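Local coordinates for protein L-ornithine N(5)-monooxygenase (Pseudomonas aeruginosa, PDB 3S5W) that hydroxylates the side-chain nitrogen of L-ornithine with FAD, NADPH and oxygen, the first step in making hydroxamate siderophores such as pyoverdin, at residues A[59-70]-A[142-150]. Sequence-based numbering, arbitrary orientation.
With FAD (flavin-adenine dinucleotide), chain C; PO4 (phosphate ion), chain D.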
loop_
_atom_site.group_PDB
_atom_site.type_symbol
_atom_site.label_atom_id
_atom_site.label_comp_id
_atom_site.label_asym_id
_atom_site.label_seq_id
_atom_site.Cartn_x
_atom_site.Cartn_y
_atom_site.Cartn_z
ATOM N N LEU A 59 15.114 11.263 20.480
ATOM C CA LEU A 59 13.953 12.163 20.390
ATOM C C LEU A 59 12.752 11.553 21.093
ATOM O O LEU A 59 12.744 10.357 21.380
ATOM C CB LEU A 59 13.606 12.502 18.933
ATOM C CG LEU A 59 14.604 13.317 18.105
ATOM C CD1 LEU A 59 14.158 13.388 16.659
ATOM C CD2 LEU A 59 14.830 14.732 18.659
ATOM N N GLU A 60 11.754 12.383 21.391
ATOM C CA GLU A 60 10.505 11.925 21.995
ATOM C C GLU A 60 9.477 11.652 20.889
ATOM O O GLU A 60 8.874 12.586 20.353
ATOM C CB GLU A 60 9.979 12.971 22.992
ATOM C CG GLU A 60 10.426 12.722 24.438
ATOM C CD GLU A 60 9.525 11.727 25.156
ATOM O OE1 GLU A 60 8.303 11.732 24.889
ATOM O OE2 GLU A 60 10.032 10.941 25.986
ATOM N N VAL A 61 9.274 10.371 20.560
ATOM C CA VAL A 61 8.549 9.995 19.331
ATOM C C VAL A 61 7.381 9.021 19.583
ATOM O O VAL A 61 7.499 8.101 20.387
ATOM C CB VAL A 61 9.550 9.437 18.238
ATOM C CG1 VAL A 61 8.839 9.082 16.965
ATOM C CG2 VAL A 61 10.652 10.456 17.929
ATOM N N LEU A 62 6.263 9.243 18.896
ATOM C CA LEU A 62 5.136 8.302 18.877
ATOM C C LEU A 62 4.656 8.012 17.454
ATOM O O LEU A 62 4.561 8.921 16.625
ATOM C CB LEU A 62 3.928 8.830 19.658
ATOM C CG LEU A 62 3.974 8.970 21.182
ATOM C CD1 LEU A 62 2.624 9.527 21.640
ATOM C CD2 LEU A 62 4.240 7.647 21.842
ATOM N N PHE A 63 4.307 6.755 17.199
ATOM C CA PHE A 63 3.647 6.408 15.940
ATOM C C PHE A 63 2.322 5.790 16.252
ATOM O O PHE A 63 2.276 4.803 16.965
ATOM C CB PHE A 63 4.510 5.432 15.130
ATOM C CG PHE A 63 5.834 5.996 14.748
ATOM C CD1 PHE A 63 5.964 6.807 13.604
ATOM C CD2 PHE A 63 6.959 5.746 15.539
ATOM C CE1 PHE A 63 7.193 7.352 13.274
ATOM C CE2 PHE A 63 8.187 6.267 15.189
ATOM C CZ PHE A 63 8.309 7.075 14.068
ATOM N N LEU A 64 1.250 6.371 15.728
ATOM C CA LEU A 64 -0.110 5.910 15.999
ATOM C C LEU A 64 -0.658 5.093 14.843
ATOM O O LEU A 64 -0.556 5.523 13.688
ATOM C CB LEU A 64 -1.050 7.107 16.254
ATOM C CG LEU A 64 -0.630 8.228 17.224
ATOM C CD1 LEU A 64 -1.818 9.171 17.489
ATOM C CD2 LEU A 64 -0.026 7.736 18.522
ATOM N N ASP A 65 -1.205 3.919 15.129
ATOM C CA ASP A 65 -1.806 3.125 14.083
ATOM C C ASP A 65 -3.188 2.691 14.486
ATOM O O ASP A 65 -3.392 2.180 15.583
ATOM C CB ASP A 65 -0.942 1.899 13.717
ATOM C CG ASP A 65 -1.278 1.342 12.328
ATOM O OD1 ASP A 65 -2.349 0.704 12.161
ATOM O OD2 ASP A 65 -0.479 1.557 11.387
ATOM N N LYS A 66 -4.115 2.865 13.566
ATOM C CA LYS A 66 -5.506 2.515 13.794
ATOM C C LYS A 66 -5.755 1.023 13.998
ATOM O O LYS A 66 -6.771 0.658 14.577
ATOM C CB LYS A 66 -6.424 3.109 12.725
ATOM C CG LYS A 66 -6.289 2.514 11.334
ATOM C CD LYS A 66 -7.240 3.216 10.349
ATOM C CE LYS A 66 -7.193 2.538 8.984
ATOM N NZ LYS A 66 -8.163 3.180 8.044
ATOM N N GLN A 67 -4.856 0.159 13.514
ATOM C CA GLN A 67 -5.072 -1.294 13.699
ATOM C C GLN A 67 -4.828 -1.666 15.154
ATOM O O GLN A 67 -3.825 -1.234 15.741
ATOM C CB GLN A 67 -4.141 -2.127 12.814
ATOM C CG GLN A 67 -4.299 -1.865 11.314
ATOM C CD GLN A 67 -3.444 -2.847 10.512
ATOM O OE1 GLN A 67 -3.594 -4.061 10.650
ATOM N NE2 GLN A 67 -2.519 -2.330 9.734
ATOM N N GLY A 68 -5.743 -2.459 15.718
ATOM C CA GLY A 68 -5.622 -2.922 17.112
ATOM C C GLY A 68 -4.554 -3.987 17.235
ATOM O O GLY A 68 -3.841 -4.075 18.242
ATOM N N ASP A 69 -4.453 -4.805 16.193
ATOM C CA ASP A 69 -3.484 -5.874 16.118
ATOM C C ASP A 69 -2.883 -5.751 14.714
ATOM O O ASP A 69 -3.571 -6.039 13.736
ATOM C CB ASP A 69 -4.210 -7.221 16.254
ATOM C CG ASP A 69 -3.257 -8.398 16.235
ATOM O OD1 ASP A 69 -2.053 -8.236 16.544
ATOM O OD2 ASP A 69 -3.721 -9.501 15.911
ATOM N N TYR A 70 -1.643 -5.262 14.631
ATOM C CA TYR A 70 -1.048 -4.878 13.329
ATOM C C TYR A 70 -0.846 -6.048 12.355
ATOM O O TYR A 70 -0.228 -7.059 12.694
ATOM C CB TYR A 70 0.286 -4.137 13.512
ATOM C CG TYR A 70 0.886 -3.825 12.155
ATOM C CD1 TYR A 70 1.849 -4.667 11.589
ATOM C CD2 TYR A 70 0.419 -2.734 11.396
ATOM C CE1 TYR A 70 2.364 -4.413 10.323
ATOM C CE2 TYR A 70 0.947 -2.459 10.128
ATOM C CZ TYR A 70 1.900 -3.318 9.593
ATOM O OH TYR A 70 2.381 -3.057 8.339
ATOM N N GLU A 142 7.668 1.129 23.015
ATOM C CA GLU A 142 7.633 2.410 23.741
ATOM C C GLU A 142 7.194 3.570 22.861
ATOM O O GLU A 142 6.667 4.568 23.364
ATOM C CB GLU A 142 8.968 2.727 24.418
ATOM C CG GLU A 142 9.178 1.923 25.718
ATOM C CD GLU A 142 10.448 2.304 26.474
ATOM O OE1 GLU A 142 11.450 2.701 25.826
ATOM O OE2 GLU A 142 10.447 2.188 27.726
ATOM N N GLN A 143 7.380 3.415 21.550
ATOM C CA GLN A 143 7.026 4.450 20.597
ATOM C C GLN A 143 5.724 4.210 19.844
ATOM O O GLN A 143 5.184 5.122 19.252
ATOM C CB GLN A 143 8.170 4.690 19.616
ATOM C CG GLN A 143 9.414 5.243 20.305
ATOM C CD GLN A 143 10.570 5.462 19.389
ATOM O OE1 GLN A 143 10.686 4.832 18.330
ATOM N NE2 GLN A 143 11.458 6.370 19.787
ATOM N N SER A 144 5.200 3.002 19.846
ATOM C CA SER A 144 4.002 2.751 19.058
ATOM C C SER A 144 2.737 2.848 19.915
ATOM O O SER A 144 2.769 2.520 21.097
ATOM C CB SER A 144 4.101 1.382 18.392
ATOM O OG SER A 144 4.125 0.369 19.378
ATOM N N ARG A 145 1.644 3.311 19.320
ATOM C CA ARG A 145 0.333 3.249 19.946
ATOM C C ARG A 145 -0.625 2.634 18.963
ATOM O O ARG A 145 -1.041 3.303 18.017
ATOM C CB ARG A 145 -0.148 4.654 20.351
ATOM C CG ARG A 145 0.797 5.371 21.318
ATOM C CD ARG A 145 0.676 4.796 22.737
ATOM N NE ARG A 145 1.515 5.541 23.665
ATOM C CZ ARG A 145 2.794 5.270 23.952
ATOM N NH1 ARG A 145 3.439 4.240 23.388
ATOM N NH2 ARG A 145 3.443 6.046 24.820
ATOM N N TYR A 146 -0.984 1.374 19.186
ATOM C CA TYR A 146 -1.999 0.700 18.359
ATOM C C TYR A 146 -3.429 0.966 18.788
ATOM O O TYR A 146 -3.670 1.401 19.924
ATOM C CB TYR A 146 -1.743 -0.794 18.299
ATOM C CG TYR A 146 -0.432 -1.126 17.614
ATOM C CD1 TYR A 146 -0.304 -1.015 16.207
ATOM C CD2 TYR A 146 0.681 -1.520 18.359
ATOM C CE1 TYR A 146 0.912 -1.314 15.569
ATOM C CE2 TYR A 146 1.910 -1.828 17.727
ATOM C CZ TYR A 146 2.011 -1.719 16.342
ATOM O OH TYR A 146 3.204 -2.030 15.752
ATOM N N GLY A 147 -4.366 0.705 17.876
ATOM C CA GLY A 147 -5.788 0.983 18.076
ATOM C C GLY A 147 -6.142 2.471 18.194
ATOM O O GLY A 147 -7.100 2.817 18.881
ATOM N N GLU A 148 -5.370 3.344 17.549
ATOM C CA GLU A 148 -5.609 4.780 17.583
ATOM C C GLU A 148 -5.665 5.322 16.168
ATOM O O GLU A 148 -4.650 5.287 15.447
ATOM C CB GLU A 148 -4.491 5.493 18.335
ATOM C CG GLU A 148 -4.451 5.211 19.844
ATOM C CD GLU A 148 -3.793 6.333 20.627
ATOM O OE1 GLU A 148 -3.900 7.502 20.197
ATOM O OE2 GLU A 148 -3.160 6.053 21.665
ATOM N N GLU A 149 -6.841 5.810 15.784
ATOM C CA GLU A 149 -7.036 6.453 14.489
ATOM C C GLU A 149 -6.873 7.960 14.643
ATOM O O GLU A 149 -7.599 8.576 15.448
ATOM C CB GLU A 149 -8.419 6.113 13.931
ATOM C CG GLU A 149 -8.717 6.780 12.584
ATOM C CD GLU A 149 -10.087 6.463 12.028
ATOM O OE1 GLU A 149 -10.903 5.812 12.711
ATOM O OE2 GLU A 149 -10.362 6.891 10.889
ATOM N N VAL A 150 -5.932 8.542 13.891
ATOM C CA VAL A 150 -5.760 9.985 13.877
ATOM C C VAL A 150 -6.902 10.575 13.047
ATOM O O VAL A 150 -7.165 10.136 11.904
ATOM C CB VAL A 150 -4.369 10.446 13.363
ATOM C CG1 VAL A 150 -4.314 11.949 13.215
ATOM C CG2 VAL A 150 -3.278 10.011 14.309
HETATM P PA FAD C . 0.889 1.080 4.781
HETATM O O1A FAD C . -0.359 1.117 3.983
HETATM O O2A FAD C . 1.619 -0.274 4.801
HETATM O O5B FAD C . 0.569 1.488 6.322
HETATM C C5B FAD C . -0.276 2.584 6.583
HETATM C C4B FAD C . -0.688 2.409 8.035
HETATM O O4B FAD C . -1.427 3.544 8.398
HETATM C C3B FAD C . -1.622 1.213 8.192
HETATM O O3B FAD C . -1.076 0.298 9.121
HETATM C C2B FAD C . -2.943 1.818 8.685
HETATM O O2B FAD C . -3.532 1.054 9.732
HETATM C C1B FAD C . -2.495 3.136 9.240
HETATM N N9A FAD C . -3.464 4.224 9.154
HETATM C C8A FAD C . -4.162 4.670 8.036
HETATM N N7A FAD C . -4.890 5.762 8.416
HETATM C C5A FAD C . -4.634 6.008 9.729
HETATM C C6A FAD C . -5.100 6.985 10.608
HETATM N N6A FAD C . -5.770 8.054 10.148
HETATM N N1A FAD C . -4.645 6.958 11.925
HETATM C C2A FAD C . -3.744 6.016 12.378
HETATM N N3A FAD C . -3.276 5.041 11.503
HETATM C C4A FAD C . -3.725 5.049 10.202
HETATM N N1 FAD C . 5.186 -3.079 -2.009
HETATM C C2 FAD C . 6.346 -3.775 -2.326
HETATM O O2 FAD C . 7.408 -3.184 -2.432
HETATM N N3 FAD C . 6.317 -5.138 -2.528
HETATM C C4 FAD C . 5.150 -5.852 -2.409
HETATM O O4 FAD C . 5.180 -7.086 -2.554
HETATM C C4X FAD C . 3.965 -5.154 -2.104
HETATM N N5 FAD C . 2.765 -5.842 -1.995
HETATM C C5X FAD C . 1.599 -5.152 -1.707
HETATM C C6 FAD C . 0.393 -5.860 -1.602
HETATM C C7 FAD C . -0.793 -5.198 -1.315
HETATM C C7M FAD C . -2.052 -6.024 -1.227
HETATM C C8 FAD C . -0.778 -3.816 -1.160
HETATM C C8M FAD C . -2.021 -3.035 -0.845
HETATM C C9 FAD C . 0.412 -3.104 -1.261
HETATM C C9A FAD C . 1.622 -3.762 -1.517
HETATM N N10 FAD C . 2.830 -3.062 -1.626
HETATM C C10 FAD C . 3.991 -3.762 -1.937
HETATM C "C1'" FAD C . 2.908 -1.573 -1.494
HETATM C "C2'" FAD C . 2.736 -1.049 -0.053
HETATM O "O2'" FAD C . 2.209 0.269 -0.232
HETATM C "C3'" FAD C . 4.091 -0.988 0.636
HETATM O "O3'" FAD C . 4.734 -2.278 0.673
HETATM C "C4'" FAD C . 3.966 -0.506 2.103
HETATM O "O4'" FAD C . 2.940 -1.246 2.754
HETATM C "C5'" FAD C . 3.772 1.024 2.267
HETATM O "O5'" FAD C . 4.037 1.334 3.622
HETATM P P FAD C . 3.343 2.573 4.398
HETATM O O1P FAD C . 3.774 2.429 5.836
HETATM O O2P FAD C . 3.735 3.825 3.661
HETATM O O3P FAD C . 1.782 2.287 4.235
HETATM P P PO4 D . 0.764 8.523 25.718
HETATM O O1 PO4 D . 2.269 8.377 25.733
HETATM O O2 PO4 D . 0.453 9.839 25.041
HETATM O O3 PO4 D . 0.263 8.500 27.148
HETATM O O4 PO4 D . 0.079 7.382 24.989
HETATM O O HOH W 1 10.592 8.281 21.858
#
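Arg145 bends at its second torsion (chi2 -75°), which folds its guanidinium back across Leu62, whose CD2 lies over the centre of one face, 3.5 Å from CZ. At the edge of the group, NE and NH2 donate to two oxygens of a phosphate ion, probably from the crystallisation liquor, while NH1 turns back to the carbonyls of Ser144 and Glu142; in this crystal four bonds hold the guanidinium, two of them to the phosphate. On the same sheet face, CD2 of Leu64 rests 3.6 Å from CB of Arg145, and its CD1 meets CG2 of Val150 at 3.6 Å, the two side chains at about a right angle.

The backbones of 61-65 and 144-146 run parallel, joined by Phe63 N to Gln143 O (2.8 Å), Arg145 N to Phe63 O and Asp65 N to Arg145 O. A water prolongs the ladder, linking Gln143 NE2 to Leu59 O and Val61 N. After Tyr146 the chain turns at Gly147, where phi is positive, into strand 148-158: Glu148 N binds Asp65 O, and Gly147 N reaches Gln67 O from above its carbonyl plane. Tyr146 leans its CE1 against CB of Tyr70, 3.5 Å away.

The adenosine of FAD lies where the ends of the two segments meet. With CG anti to its backbone N (chi1 -160°), Asp65 accepts both ribose hydroxyls, O2B on OD1 and O3B on OD2 (2.7 Å), as the acidic residue near the C-terminal end of the second strand does in Rossmann-type FAD domains. Its OD1 also takes Gln67 N in an Asx turn, Phe38 N binds OD2, and Gln67 NE2 donates to O3B. Val150 reads the adenine edge, its N donating to N1A (2.8 Å) and its O accepting from N6A.

Strand 61-65 is flanked by strands 30-36 and 144-146; helix 40-56 covers Phe63, and Arg179 of strand 176-181 touches Leu62, Leu64 and Arg145 and shares the phosphate with Arg145.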